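Local coordinates for Serine/threonine-protein kinase Tel1 (Chaetomium thermophilum, PDB 6SKY) that probably acts as a DNA damage sensor that switches on checkpoint signalling by phosphorylating serine and threonine residues at the expense of ATP, at residues Leu2198-Asp2203 against Lys2238-Leu2243; Arg2739-Arg2744 against Thr2772-His2777; Arg2744-Ile2749 against Gly2815-Cys2820. All blocks are in the same frame, centred on the assembly; numbering follows the deposited sequence.

Contact 1 of 3, residues Leu2198-Asp2203 against Lys2238-Leu2243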
loop_
_atom_site.group_PDB
_atom_site.type_symbol
_atom_site.label_atom_id
_atom_site.label_comp_id
_atom_site.label_asym_id
_atom_site.label_seq_id
_atom_site.Cartn_x
_atom_site.Cartn_y
_atom_site.Cartn_z
ATOM N N LEU A 2198 -13.033 39.295 -9.670
ATOM C CA LEU A 2198 -13.049 40.189 -8.524
ATOM C C LEU A 2198 -11.735 40.933 -8.350
ATOM O O LEU A 2198 -11.636 41.785 -7.464
ATOM C CB LEU A 2198 -13.362 39.410 -7.247
ATOM C CG LEU A 2198 -14.761 38.824 -7.123
ATOM C CD1 LEU A 2198 -14.792 37.748 -6.066
ATOM C CD2 LEU A 2198 -15.730 39.920 -6.784
ATOM N N GLY A 2199 -10.731 40.631 -9.164
ATOM C CA GLY A 2199 -9.453 41.295 -9.058
ATOM C C GLY A 2199 -8.475 40.645 -8.114
ATOM O O GLY A 2199 -7.632 41.343 -7.541
ATOM N N LEU A 2200 -8.554 39.333 -7.932
ATOM C CA LEU A 2200 -7.693 38.610 -7.011
ATOM C C LEU A 2200 -6.709 37.746 -7.781
ATOM O O LEU A 2200 -7.053 37.167 -8.813
ATOM C CB LEU A 2200 -8.513 37.729 -6.070
ATOM C CG LEU A 2200 -9.446 38.424 -5.093
ATOM C CD1 LEU A 2200 -10.308 37.399 -4.425
ATOM C CD2 LEU A 2200 -8.646 39.169 -4.078
ATOM N N SER A 2201 -5.490 37.654 -7.271
ATOM C CA SER A 2201 -4.461 36.789 -7.831
ATOM C C SER A 2201 -4.210 35.688 -6.812
ATOM O O SER A 2201 -3.412 35.850 -5.892
ATOM C CB SER A 2201 -3.202 37.563 -8.132
ATOM O OG SER A 2201 -3.474 38.648 -8.996
ATOM N N VAL A 2202 -4.909 34.570 -6.969
ATOM C CA VAL A 2202 -4.787 33.471 -6.023
ATOM C C VAL A 2202 -4.544 32.161 -6.752
ATOM O O VAL A 2202 -4.841 31.089 -6.223
ATOM C CB VAL A 2202 -6.034 33.359 -5.134
ATOM C CG1 VAL A 2202 -6.130 34.542 -4.209
ATOM C CG2 VAL A 2202 -7.267 33.251 -5.987
ATOM N N ASP A 2203 -4.003 32.224 -7.964
ATOM C CA ASP A 2203 -3.819 30.995 -8.724
ATOM C C ASP A 2203 -2.604 30.205 -8.267
ATOM O O ASP A 2203 -2.618 28.975 -8.340
ATOM C CB ASP A 2203 -3.705 31.307 -10.210
ATOM C CG ASP A 2203 -2.833 32.495 -10.478
ATOM O OD1 ASP A 2203 -2.904 33.460 -9.694
ATOM O OD2 ASP A 2203 -2.070 32.468 -11.467
ATOM N N LYS A 2238 3.057 39.763 -7.545
ATOM C CA LYS A 2238 1.720 40.347 -7.560
ATOM C C LYS A 2238 0.713 39.230 -7.316
ATOM O O LYS A 2238 0.110 38.680 -8.235
ATOM C CB LYS A 2238 1.473 41.068 -8.875
ATOM C CG LYS A 2238 2.489 42.167 -9.135
ATOM C CD LYS A 2238 2.291 42.836 -10.482
ATOM C CE LYS A 2238 3.378 43.870 -10.723
ATOM N NZ LYS A 2238 3.317 44.453 -12.090
ATOM N N GLN A 2239 0.535 38.898 -6.041
ATOM C CA GLN A 2239 -0.230 37.715 -5.664
ATOM C C GLN A 2239 -0.725 37.892 -4.242
ATOM O O GLN A 2239 0.083 37.917 -3.313
ATOM C CB GLN A 2239 0.641 36.465 -5.771
ATOM C CG GLN A 2239 -0.094 35.188 -6.092
ATOM C CD GLN A 2239 -0.151 34.920 -7.573
ATOM O OE1 GLN A 2239 0.455 35.629 -8.362
ATOM N NE2 GLN A 2239 -0.882 33.893 -7.960
ATOM N N SER A 2240 -2.034 38.027 -4.066
ATOM C CA SER A 2240 -2.603 37.880 -2.738
ATOM C C SER A 2240 -2.528 36.416 -2.326
ATOM O O SER A 2240 -2.432 35.522 -3.168
ATOM C CB SER A 2240 -4.039 38.383 -2.710
ATOM O OG SER A 2240 -4.649 38.200 -3.968
ATOM N N VAL A 2241 -2.582 36.171 -1.021
ATOM C CA VAL A 2241 -2.153 34.885 -0.476
ATOM C C VAL A 2241 -0.740 34.635 -0.986
ATOM O O VAL A 2241 -0.551 33.839 -1.914
ATOM C CB VAL A 2241 -3.094 33.734 -0.860
ATOM C CG1 VAL A 2241 -2.765 32.515 -0.046
ATOM C CG2 VAL A 2241 -4.527 34.129 -0.648
ATOM N N PRO A 2242 0.267 35.308 -0.434
ATOM C CA PRO A 2242 1.587 35.340 -1.069
ATOM C C PRO A 2242 2.223 33.963 -1.152
ATOM O O PRO A 2242 1.808 32.999 -0.509
ATOM C CB PRO A 2242 2.401 36.263 -0.155
ATOM C CG PRO A 2242 1.416 36.899 0.757
ATOM C CD PRO A 2242 0.291 35.940 0.890
ATOM N N LEU A 2243 3.266 33.890 -1.969
ATOM C CA LEU A 2243 4.018 32.657 -2.160
ATOM C C LEU A 2243 5.427 33.056 -2.564
ATOM O O LEU A 2243 5.611 33.677 -3.611
ATOM C CB LEU A 2243 3.371 31.779 -3.221
ATOM C CG LEU A 2243 4.226 30.655 -3.788
ATOM C CD1 LEU A 2243 4.537 29.637 -2.717
ATOM C CD2 LEU A 2243 3.520 30.007 -4.947
#
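Two flat groups meet first, the carboxylate of Asp2203 and the terminal amide of Gln2239, whose planes are turned 31° from each other while their side chains cross at about a right angle. OD1 of Asp2203 lies 3.8 Å from CD of Gln2239, so one oxygen of the carboxylate makes the approach. Gln2239 gets there by a bend at its second torsion (chi2 92°), which brings the amide round to Asp2203, at the end of the other segment. A third flat group, the peptide carbonyl of Ser2201, is approached from above: OG of Ser2240 donates a hydrogen bond to Ser2201 O at 3.3 Å, with the donor 61° out of the carbonyl plane and therefore not on a lone pair. The methylene CG of Gln2239 comes to 3.4 Å from the same Ser2201 O. Ser2201 in turn sets its own CB 3.5 Å from the carbonyl O of Lys2238.

Methyl groups flank this polar centre. CG1 of Val2202 rests obliquely on CG2 of Val2241 at 3.9 Å, and it also lies 4.0 Å from OG of Ser2240. CD2 of Leu2200 settles 4.1 Å from the same OG of Ser2240. The case illustrates how two irregular loops can be joined through peptide groups and a handful of side chains, without sharing a strand pairing.

Both loops belong to the FAT domain, part of the alpha solenoid. Val2202 is the N-cap residue of helix 2203-2217, and Gln2239 and Val2241 lie on Ala2204 and Ala2205 in that helix's first turn. Behind them runs helix 2154-2174, where Val2202 packs on Ile2162, Leu2200 on Arg2158, and Val2241 on Leu2159 and Leu2166.

Contact 2 of 3, residues Arg2739-Arg2744 against Thr2772-His2777; sequences RTNYTR and TGEVVH
Asn2741 and Tyr2742, neighbours on one helix, send their side chains to different parts of the same turn, and the contact is built on that division. The carboxamide of Asn2741 reaches out with ND2, which donates to the carbonyl O of Thr2772 at 2.9 Å. The bond is nearly straight (170° at the hydrogen), and it lies in the carbonyl plane as well as in the amide plane, so the two flat groups are lined up through it. With CG anti to its own carbonyl carbon (chi1 -78°), the asparagine swings its amide out from the helix to meet the turn.

Tyr2742 instead runs beside the turn and the strand after it. Its CB is 3.2 Å from the carbonyl O of Gly2773, an oxygen that sits at the edge of the phenol ring, in its plane. Farther along the ring, CG1 of Val2775 comes in obliquely, 3.6 Å from CD2 and 3.7 Å from CE2 of Tyr2742. The far end of the ring is fixed elsewhere: the hydroxyl is hydrogen-bonded to Ile2804 O, and Phe2725 meets the ring edge-to-face. Gly2773 itself takes a positive phi of 87°, where a side chain would be pressed against the preceding carbonyl oxygen, which makes glycine the natural occupant.

The side chain of Val2775 is about 12 Å from the bound nucleotide analogue, and the contact stands apart from the nucleotide pocket. Here a helix is docked on a beta hairpin, one of its side chains gripping the turn and the next lying on a strand. Strands 2766-2769 and 2775-2777 form the hairpin, which connects the magnesium ligands Asn2765 and Asp2779; the helix-and-hairpin pairing is consistent with the C-lobe architecture of protein kinases and their PI3-kinase-like relatives.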
loop_
_atom_site.group_PDB
_atom_site.type_symbol
_atom_site.label_atom_id
_atom_site.label_comp_id
_atom_site.label_asym_id
_atom_site.label_seq_id
_atom_site.Cartn_x
_atom_site.Cartn_y
_atom_site.Cartn_z
ATOM N N ARG A 2739 -5.807 2.280 34.354
ATOM C CA ARG A 2739 -5.408 1.015 33.760
ATOM C C ARG A 2739 -5.003 1.188 32.306
ATOM O O ARG A 2739 -4.074 0.520 31.836
ATOM C CB ARG A 2739 -6.535 0.011 33.894
ATOM C CG ARG A 2739 -6.061 -1.383 34.088
ATOM C CD ARG A 2739 -7.205 -2.337 34.027
ATOM N NE ARG A 2739 -7.939 -2.196 32.782
ATOM C CZ ARG A 2739 -8.937 -2.985 32.424
ATOM N NH1 ARG A 2739 -9.560 -2.796 31.276
ATOM N NH2 ARG A 2739 -9.302 -3.973 33.216
ATOM N N THR A 2740 -5.654 2.095 31.582
ATOM C CA THR A 2740 -5.203 2.395 30.228
ATOM C C THR A 2740 -3.825 3.040 30.224
ATOM O O THR A 2740 -3.003 2.739 29.357
ATOM C CB THR A 2740 -6.212 3.290 29.529
ATOM O OG1 THR A 2740 -7.488 2.656 29.556
ATOM C CG2 THR A 2740 -5.824 3.500 28.108
ATOM N N ASN A 2741 -3.554 3.939 31.172
ATOM C CA ASN A 2741 -2.219 4.522 31.281
ATOM C C ASN A 2741 -1.165 3.458 31.512
ATOM O O ASN A 2741 -0.087 3.498 30.912
ATOM C CB ASN A 2741 -2.168 5.533 32.415
ATOM C CG ASN A 2741 -2.786 6.841 32.057
ATOM O OD1 ASN A 2741 -3.124 7.085 30.909
ATOM N ND2 ASN A 2741 -2.927 7.706 33.041
ATOM N N TYR A 2742 -1.443 2.521 32.412
ATOM C CA TYR A 2742 -0.519 1.422 32.658
ATOM C C TYR A 2742 -0.230 0.640 31.385
ATOM O O TYR A 2742 0.932 0.397 31.044
ATOM C CB TYR A 2742 -1.097 0.517 33.736
ATOM C CG TYR A 2742 -0.396 -0.795 33.926
ATOM C CD1 TYR A 2742 -0.856 -1.932 33.312
ATOM C CD2 TYR A 2742 0.706 -0.899 34.735
ATOM C CE1 TYR A 2742 -0.237 -3.113 33.473
ATOM C CE2 TYR A 2742 1.327 -2.083 34.903
ATOM C CZ TYR A 2742 0.848 -3.188 34.271
ATOM O OH TYR A 2742 1.467 -4.392 34.435
ATOM N N THR A 2743 -1.279 0.234 30.668
ATOM C CA THR A 2743 -1.074 -0.578 29.473
ATOM C C THR A 2743 -0.298 0.178 28.402
ATOM O O THR A 2743 0.591 -0.385 27.757
ATOM C CB THR A 2743 -2.413 -1.047 28.923
ATOM O OG1 THR A 2743 -3.211 -1.563 29.985
ATOM C CG2 THR A 2743 -2.210 -2.131 27.933
ATOM N N ARG A 2744 -0.596 1.460 28.214
ATOM C CA ARG A 2744 0.082 2.227 27.179
ATOM C C ARG A 2744 1.546 2.466 27.503
ATOM O O ARG A 2744 2.404 2.347 26.624
ATOM C CB ARG A 2744 -0.619 3.556 26.976
ATOM C CG ARG A 2744 -1.846 3.487 26.146
ATOM C CD ARG A 2744 -2.507 4.814 26.154
ATOM N NE ARG A 2744 -3.698 4.837 25.327
ATOM C CZ ARG A 2744 -4.498 5.885 25.233
ATOM N NH1 ARG A 2744 -5.560 5.842 24.456
ATOM N NH2 ARG A 2744 -4.232 6.978 25.920
ATOM N N THR A 2772 -1.028 8.205 38.724
ATOM C CA THR A 2772 -1.389 8.216 37.321
ATOM C C THR A 2772 -1.478 6.833 36.707
ATOM O O THR A 2772 -1.970 6.709 35.585
ATOM C CB THR A 2772 -0.382 9.045 36.519
ATOM O OG1 THR A 2772 0.940 8.642 36.868
ATOM C CG2 THR A 2772 -0.533 10.487 36.844
ATOM N N GLY A 2773 -1.022 5.800 37.394
ATOM C CA GLY A 2773 -1.142 4.452 36.912
ATOM C C GLY A 2773 -0.027 3.981 36.012
ATOM O O GLY A 2773 0.017 2.797 35.693
ATOM N N GLU A 2774 0.881 4.849 35.608
ATOM C CA GLU A 2774 1.897 4.461 34.648
ATOM C C GLU A 2774 3.136 3.906 35.329
ATOM O O GLU A 2774 3.355 4.095 36.521
ATOM C CB GLU A 2774 2.267 5.638 33.769
ATOM C CG GLU A 2774 2.310 6.934 34.454
ATOM C CD GLU A 2774 1.963 8.048 33.515
ATOM O OE1 GLU A 2774 1.420 7.749 32.436
ATOM O OE2 GLU A 2774 2.229 9.219 33.844
ATOM N N VAL A 2775 3.943 3.201 34.545
ATOM C CA VAL A 2775 5.163 2.565 35.020
ATOM C C VAL A 2775 6.351 3.446 34.684
ATOM O O VAL A 2775 6.357 4.172 33.689
ATOM C CB VAL A 2775 5.336 1.157 34.418
ATOM C CG1 VAL A 2775 4.089 0.373 34.600
ATOM C CG2 VAL A 2775 5.669 1.240 32.962
ATOM N N VAL A 2776 7.362 3.395 35.539
ATOM C CA VAL A 2776 8.610 4.115 35.348
ATOM C C VAL A 2776 9.728 3.092 35.364
ATOM O O VAL A 2776 9.795 2.257 36.265
ATOM C CB VAL A 2776 8.830 5.184 36.434
ATOM C CG1 VAL A 2776 9.917 6.148 36.027
ATOM C CG2 VAL A 2776 7.547 5.921 36.722
ATOM N N HIS A 2777 10.591 3.140 34.364
ATOM C CA HIS A 2777 11.748 2.268 34.299
ATOM C C HIS A 2777 12.989 3.067 34.650
ATOM O O HIS A 2777 13.229 4.134 34.084
ATOM C CB HIS A 2777 11.872 1.634 32.919
ATOM C CG HIS A 2777 10.937 0.489 32.705
ATOM N ND1 HIS A 2777 11.374 -0.800 32.507
ATOM C CD2 HIS A 2777 9.589 0.435 32.677
ATOM C CE1 HIS A 2777 10.335 -1.596 32.360
ATOM N NE2 HIS A 2777 9.240 -0.871 32.458
#

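Contact 3 of 3, residues Arg2744-Ile2749 against Gly2815-Cys2820; sequences RTTAAI and GVFRRC
Arg2744 opens the interface through its aliphatic stem, laying CG against SG of Cys2820 at 3.8 Å and, obliquely, against CG1 of Val2816 at 4.2 Å. Its extended chain carries the guanidinium beyond this patch, toward a long, weak ion pair with Asp1926. Next comes Thr2746, which turns its methyl to the second helix: CG2 is 4.3 Å from CE1 of Phe2817, and the threonine's carbonyl carbon sits at the edge of that ring. Its hydroxyl is bonded back to Tyr2742 O in its own helix.

Small side chains such as Ala2747 and Cys2820 let two helices come close, and here the axes of 2744-2749 and 2816-2820 approach to 8.7 Å and cross at -37°. Helix 2732-2755 and helix 2816-2828 belong to the kinase domain, and Phe2817 also touches Ile2924 on helix 2916-2927 of the FATC region.

Ala2747 faces the second helix most directly. CA of Ala2747 is 3.7 Å from CE1 of Phe2817, the ring being held there with CG anti to the backbone N (chi1 178°). Replacing Phe2817 by an alanine would probably open a gap beside Ala2747 and Thr2746 and cost helix 2916-2927 one of its apolar contacts here. On the same alanine, CB of Ala2747 touches CB of Cys2820 at 3.7 Å.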
loop_
_atom_site.group_PDB
_atom_site.type_symbol
_atom_site.label_atom_id
_atom_site.label_comp_id
_atom_site.label_asym_id
_atom_site.label_seq_id
_atom_site.Cartn_x
_atom_site.Cartn_y
_atom_site.Cartn_z
ATOM N N ARG A 2744 -0.596 1.460 28.214
ATOM C CA ARG A 2744 0.082 2.227 27.179
ATOM C C ARG A 2744 1.546 2.466 27.503
ATOM O O ARG A 2744 2.404 2.347 26.624
ATOM C CB ARG A 2744 -0.619 3.556 26.976
ATOM C CG ARG A 2744 -1.846 3.487 26.146
ATOM C CD ARG A 2744 -2.507 4.814 26.154
ATOM N NE ARG A 2744 -3.698 4.837 25.327
ATOM C CZ ARG A 2744 -4.498 5.885 25.233
ATOM N NH1 ARG A 2744 -5.560 5.842 24.456
ATOM N NH2 ARG A 2744 -4.232 6.978 25.920
ATOM N N THR A 2745 1.862 2.847 28.740
ATOM C CA THR A 2745 3.262 3.065 29.073
ATOM C C THR A 2745 4.052 1.769 29.053
ATOM O O THR A 2745 5.221 1.771 28.654
ATOM C CB THR A 2745 3.385 3.753 30.422
ATOM O OG1 THR A 2745 2.579 3.073 31.375
ATOM C CG2 THR A 2745 2.904 5.153 30.320
ATOM N N THR A 2746 3.431 0.650 29.426
ATOM C CA THR A 2746 4.109 -0.635 29.313
ATOM C C THR A 2746 4.393 -0.987 27.863
ATOM O O THR A 2746 5.477 -1.470 27.543
ATOM C CB THR A 2746 3.273 -1.714 29.979
ATOM O OG1 THR A 2746 2.981 -1.307 31.312
ATOM C CG2 THR A 2746 4.014 -3.000 30.036
ATOM N N ALA A 2747 3.442 -0.737 26.967
ATOM C CA ALA A 2747 3.662 -1.023 25.555
ATOM C C ALA A 2747 4.792 -0.179 24.983
ATOM O O ALA A 2747 5.659 -0.683 24.257
ATOM C CB ALA A 2747 2.377 -0.788 24.776
ATOM N N ALA A 2748 4.793 1.118 25.290
ATOM C CA ALA A 2748 5.827 1.995 24.755
ATOM C C ALA A 2748 7.206 1.592 25.250
ATOM O O ALA A 2748 8.157 1.518 24.467
ATOM C CB ALA A 2748 5.530 3.443 25.114
ATOM N N ILE A 2749 7.340 1.311 26.545
ATOM C CA ILE A 2749 8.665 0.957 27.037
ATOM C C ILE A 2749 9.070 -0.427 26.567
ATOM O O ILE A 2749 10.254 -0.692 26.387
ATOM C CB ILE A 2749 8.741 1.075 28.567
ATOM C CG1 ILE A 2749 10.197 1.134 29.014
ATOM C CG2 ILE A 2749 8.067 -0.097 29.225
ATOM C CD1 ILE A 2749 10.980 2.240 28.411
ATOM N N GLY A 2815 -5.861 -6.019 22.120
ATOM C CA GLY A 2815 -6.510 -4.758 22.377
ATOM C C GLY A 2815 -5.538 -3.620 22.522
ATOM O O GLY A 2815 -4.838 -3.294 21.574
ATOM N N VAL A 2816 -5.463 -3.024 23.707
ATOM C CA VAL A 2816 -4.671 -1.813 23.875
ATOM C C VAL A 2816 -3.184 -2.117 23.780
ATOM O O VAL A 2816 -2.430 -1.377 23.143
ATOM C CB VAL A 2816 -5.032 -1.128 25.201
ATOM C CG1 VAL A 2816 -4.198 0.103 25.411
ATOM C CG2 VAL A 2816 -6.481 -0.771 25.216
ATOM N N PHE A 2817 -2.735 -3.209 24.391
ATOM C CA PHE A 2817 -1.303 -3.477 24.443
ATOM C C PHE A 2817 -0.747 -3.781 23.063
ATOM O O PHE A 2817 0.273 -3.221 22.662
ATOM C CB PHE A 2817 -1.008 -4.627 25.398
ATOM C CG PHE A 2817 0.439 -4.985 25.471
ATOM C CD1 PHE A 2817 1.329 -4.176 26.132
ATOM C CD2 PHE A 2817 0.914 -6.124 24.869
ATOM C CE1 PHE A 2817 2.649 -4.496 26.191
ATOM C CE2 PHE A 2817 2.234 -6.440 24.930
ATOM C CZ PHE A 2817 3.100 -5.624 25.591
ATOM N N ARG A 2818 -1.401 -4.668 22.322
ATOM C CA ARG A 2818 -0.879 -5.066 21.023
ATOM C C ARG A 2818 -0.971 -3.935 20.010
ATOM O O ARG A 2818 -0.044 -3.722 19.222
ATOM C CB ARG A 2818 -1.627 -6.294 20.541
ATOM C CG ARG A 2818 -0.893 -7.089 19.527
ATOM C CD ARG A 2818 -1.650 -8.332 19.180
ATOM N NE ARG A 2818 -1.643 -9.292 20.271
ATOM C CZ ARG A 2818 -0.815 -10.322 20.346
ATOM N NH1 ARG A 2818 -0.880 -11.146 21.373
ATOM N NH2 ARG A 2818 0.071 -10.527 19.392
ATOM N N ARG A 2819 -2.063 -3.175 20.034
ATOM C CA ARG A 2819 -2.189 -2.042 19.129
ATOM C C ARG A 2819 -1.172 -0.962 19.449
ATOM O O ARG A 2819 -0.627 -0.335 18.541
ATOM C CB ARG A 2819 -3.598 -1.471 19.185
ATOM C CG ARG A 2819 -4.666 -2.407 18.711
ATOM C CD ARG A 2819 -5.238 -1.975 17.408
ATOM N NE ARG A 2819 -5.888 -0.681 17.502
ATOM C CZ ARG A 2819 -6.295 0.013 16.450
ATOM N NH1 ARG A 2819 -6.877 1.189 16.611
ATOM N NH2 ARG A 2819 -6.110 -0.469 15.236
ATOM N N CYS A 2820 -0.893 -0.728 20.728
ATOM C CA CYS A 2820 0.072 0.304 21.070
ATOM C C CYS A 2820 1.498 -0.141 20.800
ATOM O O CYS A 2820 2.331 0.684 20.425
ATOM C CB CYS A 2820 -0.098 0.720 22.525
ATOM S SG CYS A 2820 -1.556 1.715 22.806
#

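Followed from the N terminus, contact 1 closes first, joining two loops of the FAT domain across helices 2203-2217 and 2220-2232, and it is finished long before the kinase-domain contacts begin. Contact 2 then opens on helix 2732-2755, and contact 3 opens on the same helix at Arg2744, which both share. The chain returns with 2772-2777 to close the loop of contact 2, and only later with 2815-2820 to close that of contact 3, so the two cross. Their centres are 9 Å apart, and the shared helix ties a beta hairpin to helix 2816-2828. Contact 1 stays apart, its nearest atoms about 36 Å from either of the others.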